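Local coordinates for protein thiol peroxidase (Mycobacterium tuberculosis, PDB 1XVQ) that reduces hydrogen peroxide and organic hydroperoxides to water and alcohols, probably at the expense of thioredoxin, and so helps protect the cell against oxidative stress, at residues A[47-52]-A[109-114]; A[65-70]-A[157-162]; A[130-135]-A[141-146]. All blocks are in the same frame, centred on the assembly; numbering follows the deposited sequence.

Interaction 1: residues A[47-52]-A[109-114]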
loop_
_atom_site.group_PDB
_atom_site.type_symbol
_atom_site.label_atom_id
_atom_site.label_comp_id
_atom_site.label_asym_id
_atom_site.label_seq_id
_atom_site.Cartn_x
_atom_site.Cartn_y
_atom_site.Cartn_z
ATOM N N VAL A 47 0.114 -4.191 -10.733
ATOM C CA VAL A 47 0.552 -3.207 -9.768
ATOM C C VAL A 47 0.494 -3.758 -8.361
ATOM O O VAL A 47 -0.492 -4.384 -7.966
ATOM C CB VAL A 47 -0.354 -1.943 -9.806
ATOM C CG1 VAL A 47 0.115 -0.912 -8.781
ATOM C CG2 VAL A 47 -0.309 -1.320 -11.195
ATOM N N LEU A 48 1.568 -3.526 -7.622
ATOM C CA LEU A 48 1.627 -3.932 -6.221
ATOM C C LEU A 48 1.524 -2.651 -5.392
ATOM O O LEU A 48 2.393 -1.786 -5.493
ATOM C CB LEU A 48 2.967 -4.627 -5.887
ATOM C CG LEU A 48 3.277 -4.666 -4.366
ATOM C CD1 LEU A 48 2.203 -5.488 -3.697
ATOM C CD2 LEU A 48 4.684 -5.251 -4.080
ATOM N N LEU A 49 0.439 -2.504 -4.618
ATOM C CA LEU A 49 0.301 -1.362 -3.720
ATOM C C LEU A 49 0.790 -1.891 -2.372
ATOM O O LEU A 49 0.128 -2.730 -1.742
ATOM C CB LEU A 49 -1.162 -0.924 -3.584
ATOM C CG LEU A 49 -1.845 -0.562 -4.899
ATOM C CD1 LEU A 49 -3.348 -0.318 -4.627
ATOM C CD2 LEU A 49 -1.166 0.680 -5.489
ATOM N N ASN A 50 1.948 -1.392 -1.946
ATOM C CA ASN A 50 2.592 -1.827 -0.702
ATOM C C ASN A 50 2.306 -0.635 0.183
ATOM O O ASN A 50 2.908 0.414 0.062
ATOM C CB ASN A 50 4.089 -1.997 -0.973
ATOM C CG ASN A 50 4.755 -2.987 -0.063
ATOM O OD1 ASN A 50 5.952 -3.263 -0.228
ATOM N ND2 ASN A 50 4.021 -3.538 0.890
ATOM N N ILE A 51 1.354 -0.828 1.073
ATOM C CA ILE A 51 0.842 0.254 1.908
ATOM C C ILE A 51 1.373 0.271 3.319
ATOM O O ILE A 51 1.328 -0.758 4.017
ATOM C CB ILE A 51 -0.671 0.142 1.938
ATOM C CG1 ILE A 51 -1.191 0.074 0.493
ATOM C CG2 ILE A 51 -1.294 1.373 2.696
ATOM C CD1 ILE A 51 -2.641 -0.473 0.394
ATOM N N PHE A 52 1.832 1.444 3.754
ATOM C CA PHE A 52 2.427 1.588 5.091
ATOM C C PHE A 52 1.957 2.777 5.933
ATOM O O PHE A 52 1.585 3.829 5.409
ATOM C CB PHE A 52 3.935 1.801 4.990
ATOM C CG PHE A 52 4.669 0.746 4.212
ATOM C CD1 PHE A 52 5.428 -0.210 4.874
ATOM C CD2 PHE A 52 4.635 0.739 2.817
ATOM C CE1 PHE A 52 6.160 -1.172 4.156
ATOM C CE2 PHE A 52 5.358 -0.214 2.089
ATOM C CZ PHE A 52 6.125 -1.175 2.767
ATOM N N ASP A 109 -5.532 12.969 -1.212
ATOM C CA ASP A 109 -6.501 12.288 -2.036
ATOM C C ASP A 109 -7.190 11.241 -1.181
ATOM O O ASP A 109 -6.805 11.001 -0.017
ATOM C CB ASP A 109 -5.853 11.663 -3.287
ATOM C CG ASP A 109 -4.945 10.512 -2.951
ATOM O OD1 ASP A 109 -3.755 10.741 -2.659
ATOM O OD2 ASP A 109 -5.452 9.378 -2.966
ATOM N N SER A 110 -8.211 10.626 -1.770
ATOM C CA SER A 110 -9.061 9.669 -1.076
ATOM C C SER A 110 -8.639 8.211 -1.058
ATOM O O SER A 110 -9.387 7.361 -0.587
ATOM C CB SER A 110 -10.482 9.789 -1.660
ATOM O OG SER A 110 -10.456 9.432 -3.034
ATOM N N PHE A 111 -7.411 7.928 -1.489
ATOM C CA PHE A 111 -6.921 6.547 -1.526
ATOM C C PHE A 111 -7.215 5.739 -0.252
ATOM O O PHE A 111 -7.741 4.634 -0.330
ATOM C CB PHE A 111 -5.403 6.524 -1.792
ATOM C CG PHE A 111 -4.817 5.128 -1.823
ATOM C CD1 PHE A 111 -4.386 4.497 -0.639
ATOM C CD2 PHE A 111 -4.732 4.432 -3.017
ATOM C CE1 PHE A 111 -3.882 3.191 -0.650
ATOM C CE2 PHE A 111 -4.228 3.114 -3.051
ATOM C CZ PHE A 111 -3.800 2.486 -1.861
ATOM N N GLY A 112 -6.881 6.279 0.916
ATOM C CA GLY A 112 -7.104 5.534 2.157
ATOM C C GLY A 112 -8.542 5.114 2.432
ATOM O O GLY A 112 -8.779 4.021 2.943
ATOM N N GLU A 113 -9.500 5.970 2.071
ATOM C CA GLU A 113 -10.913 5.653 2.281
ATOM C C GLU A 113 -11.451 4.746 1.180
ATOM O O GLU A 113 -12.226 3.809 1.449
ATOM C CB GLU A 113 -11.732 6.950 2.345
ATOM C CG GLU A 113 -11.347 7.856 3.550
ATOM C CD GLU A 113 -9.929 8.441 3.504
ATOM O OE1 GLU A 113 -9.231 8.389 4.552
ATOM O OE2 GLU A 113 -9.498 8.975 2.457
ATOM N N ASP A 114 -11.029 5.015 -0.054
ATOM C CA ASP A 114 -11.469 4.212 -1.197
ATOM C C ASP A 114 -10.965 2.785 -1.112
ATOM O O ASP A 114 -11.658 1.865 -1.573
ATOM C CB ASP A 114 -11.018 4.832 -2.513
ATOM C CG ASP A 114 -11.571 6.225 -2.713
ATOM O OD1 ASP A 114 -12.613 6.562 -2.087
ATOM O OD2 ASP A 114 -10.962 6.974 -3.496
#
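A first torsion of 179° swings the F111 ring off the short helix 111-114 toward strand 47-51, to meet the CD1 methyls of L49 and I51. Both aliphatic chains take the other common setting, the branch that leads to CD1 lying opposite the carbonyl carbon (chi1 -57° in L49 and -52° in I51); together with an extended second torsion, this carries each CD1 methyl toward the ring. The meeting is one of edge and methyl. L49 CD1 lies 3.9 Å from F111 CE2, and I51 CD1 lies 3.9 Å from F111 CZ, both near the plane of the ring, whose CZ corner faces the two methyls, of residues two apart on one face of the strand. I51 and the ring approach from opposite directions, whereas L49 runs past it.

No hydrogen bond joins the two segments; the contact is wholly apolar and buried, and its reach comes from side chains, since the nearest CA atoms, of I51 and G112, are 9.5 Å apart. The start of the helix is fixed locally instead. D109 OD2 accepts a hydrogen bond from F111 N at 2.8 Å, from above the carboxylate plane, an Asx turn, and S110 OG hydrogen-bonds D114 OD2 at 2.6 Å.

This is a one-turn helix held through F111 to one face of the central sheet of a thioredoxin fold. F111 also stacks on Y115 and touches L29 of strand 28-30 and the loop residue V81, while L49 packs on V133 and I135 of strand 131-135. L48 turns to the other face, against helix 62-73.

Interaction 2: residues A[65-70]-A[157-162]; sequences RTFDER and EAALAA
Two helices running side by side on one face of the central sheet are a hallmark of the thioredoxin fold, and L160 of helix 156-165 meets F67 and R70 of helix 62-73 where they touch. The segments are nearly parallel, their axes 8° apart in direction and 10.9 Å apart at closest approach, a separation bridged by side chains. L160 is the centre of the contact. Its CD2 sits 3.7 Å from F67 CE1, the leucine and the phenylalanine sliding past one another in opposite directions, and its CD1 reaches the aliphatic part of R70, 3.6 Å from CD. That arginine is extended from CG to NE and crosses the leucine at about a right angle. F67, whose CG stands opposite the backbone N (chi1 176°), also lays CZ 3.9 Å from A159 CB.

On the sheet side, F67 touches L48, N50 and I132 and meets the ring of Y156, while A159 touches I132 and Y143. The side chain of F67 is about 11 Å from that of C60, the predicted peroxidatic cysteine.

The chemistry is graded: aromatic and methyl groups fill the buried side next to the sheet, and arginine methylenes finish the exposed side. No hydrogen bond joins the two segments, so here the helices are matched by shape and apolar contact.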
loop_
_atom_site.group_PDB
_atom_site.type_symbol
_atom_site.label_atom_id
_atom_site.label_comp_id
_atom_site.label_asym_id
_atom_site.label_seq_id
_atom_site.Cartn_x
_atom_site.Cartn_y
_atom_site.Cartn_z
ATOM N N ARG A 65 12.602 -5.052 1.219
ATOM C CA ARG A 65 13.401 -4.886 0.006
ATOM C C ARG A 65 13.275 -6.124 -0.884
ATOM O O ARG A 65 13.003 -6.016 -2.088
ATOM C CB ARG A 65 14.874 -4.658 0.375
ATOM C CG ARG A 65 15.833 -4.700 -0.809
ATOM C CD ARG A 65 15.820 -3.419 -1.637
ATOM N NE ARG A 65 16.794 -2.443 -1.152
ATOM C CZ ARG A 65 17.070 -1.289 -1.758
ATOM N NH1 ARG A 65 16.447 -0.958 -2.885
ATOM N NH2 ARG A 65 17.968 -0.459 -1.238
ATOM N N THR A 66 13.470 -7.294 -0.280
ATOM C CA THR A 66 13.385 -8.566 -0.996
ATOM C C THR A 66 12.031 -8.715 -1.694
ATOM O O THR A 66 11.958 -9.050 -2.878
ATOM C CB THR A 66 13.610 -9.750 -0.023
ATOM O OG1 THR A 66 14.963 -9.718 0.446
ATOM C CG2 THR A 66 13.357 -11.083 -0.714
ATOM N N PHE A 67 10.961 -8.462 -0.952
ATOM C CA PHE A 67 9.620 -8.540 -1.509
ATOM C C PHE A 67 9.448 -7.571 -2.676
ATOM O O PHE A 67 8.951 -7.954 -3.733
ATOM C CB PHE A 67 8.592 -8.202 -0.442
ATOM C CG PHE A 67 7.192 -8.156 -0.958
ATOM C CD1 PHE A 67 6.596 -9.297 -1.500
ATOM C CD2 PHE A 67 6.437 -6.995 -0.840
ATOM C CE1 PHE A 67 5.274 -9.285 -1.905
ATOM C CE2 PHE A 67 5.105 -6.976 -1.244
ATOM C CZ PHE A 67 4.524 -8.111 -1.769
ATOM N N ASP A 68 9.845 -6.315 -2.483
ATOM C CA ASP A 68 9.705 -5.326 -3.553
ATOM C C ASP A 68 10.502 -5.733 -4.796
ATOM O O ASP A 68 10.072 -5.523 -5.930
ATOM C CB ASP A 68 10.170 -3.945 -3.084
ATOM C CG ASP A 68 9.174 -3.280 -2.133
ATOM O OD1 ASP A 68 7.996 -3.690 -2.129
ATOM O OD2 ASP A 68 9.574 -2.347 -1.413
ATOM N N GLU A 69 11.670 -6.321 -4.582
ATOM C CA GLU A 69 12.491 -6.731 -5.706
ATOM C C GLU A 69 11.888 -7.914 -6.446
ATOM O O GLU A 69 11.877 -7.931 -7.676
ATOM C CB GLU A 69 13.923 -7.010 -5.232
ATOM C CG GLU A 69 14.652 -5.710 -4.886
ATOM C CD GLU A 69 16.109 -5.897 -4.490
ATOM O OE1 GLU A 69 16.802 -4.864 -4.331
ATOM O OE2 GLU A 69 16.555 -7.055 -4.332
ATOM N N ARG A 70 11.366 -8.894 -5.717
ATOM C CA ARG A 70 10.734 -10.036 -6.365
ATOM C C ARG A 70 9.495 -9.557 -7.135
ATOM O O ARG A 70 9.252 -9.967 -8.273
ATOM C CB ARG A 70 10.316 -11.083 -5.327
ATOM C CG ARG A 70 11.487 -11.719 -4.579
ATOM C CD ARG A 70 11.026 -12.682 -3.503
ATOM N NE ARG A 70 12.130 -13.152 -2.663
ATOM C CZ ARG A 70 13.172 -13.842 -3.118
ATOM N NH1 ARG A 70 13.254 -14.147 -4.410
ATOM N NH2 ARG A 70 14.135 -14.230 -2.283
ATOM N N GLU A 157 4.559 -14.318 0.666
ATOM C CA GLU A 157 4.505 -15.474 -0.222
ATOM C C GLU A 157 3.204 -15.542 -1.005
ATOM O O GLU A 157 3.213 -15.767 -2.231
ATOM C CB GLU A 157 4.697 -16.757 0.589
ATOM C CG GLU A 157 4.802 -18.012 -0.241
ATOM C CD GLU A 157 5.088 -19.248 0.607
ATOM O OE1 GLU A 157 5.215 -20.346 0.026
ATOM O OE2 GLU A 157 5.195 -19.117 1.848
ATOM N N ALA A 158 2.085 -15.354 -0.306
ATOM C CA ALA A 158 0.769 -15.403 -0.953
ATOM C C ALA A 158 0.608 -14.260 -1.948
ATOM O O ALA A 158 0.054 -14.451 -3.021
ATOM C CB ALA A 158 -0.328 -15.335 0.085
ATOM N N ALA A 159 1.088 -13.073 -1.590
ATOM C CA ALA A 159 1.000 -11.906 -2.494
ATOM C C ALA A 159 1.795 -12.177 -3.771
ATOM O O ALA A 159 1.355 -11.854 -4.875
ATOM C CB ALA A 159 1.547 -10.633 -1.806
ATOM N N LEU A 160 2.970 -12.793 -3.620
ATOM C CA LEU A 160 3.800 -13.107 -4.784
ATOM C C LEU A 160 3.132 -14.144 -5.687
ATOM O O LEU A 160 3.236 -14.054 -6.912
ATOM C CB LEU A 160 5.192 -13.563 -4.330
ATOM C CG LEU A 160 6.082 -12.444 -3.747
ATOM C CD1 LEU A 160 7.414 -13.026 -3.292
ATOM C CD2 LEU A 160 6.348 -11.367 -4.802
ATOM N N ALA A 161 2.433 -15.116 -5.109
ATOM C CA ALA A 161 1.741 -16.116 -5.933
ATOM C C ALA A 161 0.619 -15.435 -6.704
ATOM O O ALA A 161 0.348 -15.763 -7.861
ATOM C CB ALA A 161 1.165 -17.241 -5.062
ATOM N N ALA A 162 -0.052 -14.483 -6.064
ATOM C CA ALA A 162 -1.104 -13.775 -6.768
ATOM C C ALA A 162 -0.480 -12.886 -7.844
ATOM O O ALA A 162 -1.057 -12.722 -8.913
ATOM C CB ALA A 162 -1.954 -12.934 -5.790
#

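Interaction 3: residues A[130-135]-A[141-146]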
loop_
_atom_site.group_PDB
_atom_site.type_symbol
_atom_site.label_atom_id
_atom_site.label_comp_id
_atom_site.label_asym_id
_atom_site.label_seq_id
_atom_site.Cartn_x
_atom_site.Cartn_y
_atom_site.Cartn_z
ATOM N N ARG A 130 -0.862 -1.108 7.586
ATOM C CA ARG A 130 0.020 -1.987 6.799
ATOM C C ARG A 130 -0.890 -2.938 5.986
ATOM O O ARG A 130 -1.731 -3.659 6.532
ATOM C CB ARG A 130 0.912 -2.819 7.704
ATOM C CG ARG A 130 1.959 -3.618 6.898
ATOM C CD ARG A 130 3.066 -2.719 6.338
ATOM N NE ARG A 130 4.039 -3.481 5.539
ATOM C CZ ARG A 130 3.981 -3.636 4.215
ATOM N NH1 ARG A 130 2.998 -3.079 3.489
ATOM N NH2 ARG A 130 4.908 -4.367 3.600
ATOM N N ALA A 131 -0.716 -2.942 4.671
ATOM C CA ALA A 131 -1.582 -3.749 3.828
ATOM C C ALA A 131 -0.946 -3.935 2.470
ATOM O O ALA A 131 -0.039 -3.200 2.087
ATOM C CB ALA A 131 -2.913 -3.029 3.656
ATOM N N ILE A 132 -1.446 -4.928 1.757
ATOM C CA ILE A 132 -0.971 -5.215 0.417
ATOM C C ILE A 132 -2.163 -5.407 -0.495
ATOM O O ILE A 132 -3.105 -6.127 -0.169
ATOM C CB ILE A 132 -0.072 -6.493 0.382
ATOM C CG1 ILE A 132 1.323 -6.154 0.960
ATOM C CG2 ILE A 132 0.074 -6.997 -1.046
ATOM C CD1 ILE A 132 2.280 -7.362 1.111
ATOM N N VAL A 133 -2.142 -4.723 -1.636
ATOM C CA VAL A 133 -3.195 -4.924 -2.617
ATOM C C VAL A 133 -2.497 -5.152 -3.940
ATOM O O VAL A 133 -1.653 -4.366 -4.327
ATOM C CB VAL A 133 -4.132 -3.695 -2.743
ATOM C CG1 VAL A 133 -5.086 -3.886 -3.942
ATOM C CG2 VAL A 133 -4.921 -3.525 -1.457
ATOM N N VAL A 134 -2.851 -6.244 -4.613
ATOM C CA VAL A 134 -2.280 -6.545 -5.923
ATOM C C VAL A 134 -3.359 -6.351 -6.964
ATOM O O VAL A 134 -4.482 -6.863 -6.831
ATOM C CB VAL A 134 -1.744 -7.999 -6.018
ATOM C CG1 VAL A 134 -1.259 -8.291 -7.468
ATOM C CG2 VAL A 134 -0.594 -8.181 -5.027
ATOM N N ILE A 135 -3.031 -5.545 -7.972
ATOM C CA ILE A 135 -3.950 -5.281 -9.081
ATOM C C ILE A 135 -3.395 -6.013 -10.302
ATOM O O ILE A 135 -2.236 -5.820 -10.667
ATOM C CB ILE A 135 -4.053 -3.781 -9.387
ATOM C CG1 ILE A 135 -4.498 -3.030 -8.130
ATOM C CG2 ILE A 135 -5.089 -3.554 -10.524
ATOM C CD1 ILE A 135 -4.411 -1.505 -8.254
ATOM N N VAL A 141 -8.747 -6.441 -8.934
ATOM C CA VAL A 141 -8.000 -6.717 -7.722
ATOM C C VAL A 141 -7.705 -8.211 -7.733
ATOM O O VAL A 141 -8.602 -9.013 -7.889
ATOM C CB VAL A 141 -8.839 -6.342 -6.485
ATOM C CG1 VAL A 141 -8.142 -6.799 -5.206
ATOM C CG2 VAL A 141 -9.007 -4.797 -6.432
ATOM N N ALA A 142 -6.437 -8.578 -7.600
ATOM C CA ALA A 142 -6.075 -9.997 -7.613
ATOM C C ALA A 142 -5.839 -10.592 -6.225
ATOM O O ALA A 142 -5.925 -11.825 -6.032
ATOM C CB ALA A 142 -4.816 -10.189 -8.450
ATOM N N TYR A 143 -5.527 -9.732 -5.261
ATOM C CA TYR A 143 -5.218 -10.209 -3.915
ATOM C C TYR A 143 -5.174 -9.058 -2.931
ATOM O O TYR A 143 -4.724 -7.973 -3.276
ATOM C CB TYR A 143 -3.842 -10.894 -3.921
ATOM C CG TYR A 143 -3.270 -11.208 -2.543
ATOM C CD1 TYR A 143 -2.534 -10.261 -1.834
ATOM C CD2 TYR A 143 -3.472 -12.464 -1.962
ATOM C CE1 TYR A 143 -2.007 -10.556 -0.580
ATOM C CE2 TYR A 143 -2.955 -12.772 -0.714
ATOM C CZ TYR A 143 -2.227 -11.816 -0.032
ATOM O OH TYR A 143 -1.725 -12.124 1.210
ATOM N N THR A 144 -5.646 -9.302 -1.704
ATOM C CA THR A 144 -5.564 -8.285 -0.681
ATOM C C THR A 144 -5.211 -8.901 0.668
ATOM O O THR A 144 -5.464 -10.076 0.922
ATOM C CB THR A 144 -6.900 -7.512 -0.455
ATOM O OG1 THR A 144 -7.899 -8.403 0.082
ATOM C CG2 THR A 144 -7.394 -6.907 -1.726
ATOM N N GLU A 145 -4.545 -8.104 1.485
ATOM C CA GLU A 145 -4.263 -8.500 2.858
ATOM C C GLU A 145 -4.172 -7.252 3.693
ATOM O O GLU A 145 -3.318 -6.401 3.453
ATOM C CB GLU A 145 -2.941 -9.266 3.045
ATOM C CG GLU A 145 -2.816 -9.678 4.539
ATOM C CD GLU A 145 -1.449 -10.150 4.971
ATOM O OE1 GLU A 145 -0.469 -9.996 4.211
ATOM O OE2 GLU A 145 -1.354 -10.670 6.113
ATOM N N LEU A 146 -5.064 -7.129 4.668
ATOM C CA LEU A 146 -4.986 -6.003 5.598
ATOM C C LEU A 146 -4.414 -6.712 6.811
ATOM O O LEU A 146 -5.108 -7.548 7.405
ATOM C CB LEU A 146 -6.383 -5.472 5.938
ATOM C CG LEU A 146 -6.402 -4.584 7.202
ATOM C CD1 LEU A 146 -5.609 -3.307 6.951
ATOM C CD2 LEU A 146 -7.848 -4.251 7.584
#
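Backbone hydrogen bonds tie I132 and V134 to E145, Y143 and A142. I132 and E145 form a hydrogen-bonded antiparallel pair, I132 N giving to E145 O at 2.9 Å and E145 N returning to I132 O at 3.0 Å. V134 N donates to Y143 O at 2.9 Å, almost straight at 174°. V134 O takes two donors, A142 N at 2.7 Å and, more weakly, Y143 N at 3.4 Å. CA-H...O contacts lie between them, among them T144 CA to I132 O at 3.3 Å.

The doubled acceptor at V134 marks a classic beta bulge: A142 and Y143 both face one residue, and the register shifts by one before I135 pairs with V141. The strands make the beta hairpin at the edge of the thioredoxin-fold sheet, 131-135 bonded on its other side to strand 47-51.

Apolar contacts divide between the faces. On that of I132, V134 and Y143, the ring of Y143, its CG opposite the backbone N (chi1 169°), receives I132 CG2 at its edge, 4.1 Å from CE1; helix 156-165 packs over this face. On the other, the side chains of V133 and T144 lie side by side, pointing the same way, their CG2 methyls 4.2 Å apart.

Polar side chains look outside the pair: E145 OE1 accepts from N155 N, and R130 bonds I51 O and Y156 OH, with a cation-pi contact to F52.

The three contacts build the two sides and the edge of one sheet. Interaction 1 is fully buried, its centre about 5 Å from the centre of the chain, and fastens helix 111-114 to one face of strand 47-51; interaction 2 lies farther out, its centre about 13 Å from that of the chain, and pairs two helices on the opposite face, partly open to solvent. Both are apolar across their segments, whereas interaction 3, between adjacent strands, relies chiefly on backbone hydrogen bonds. Strand 131-135 joins interactions 1 and 3 through its backbone pairing with 47-51. Interactions 2 and 3 meet where A158, A159 and A162 pack on Y143.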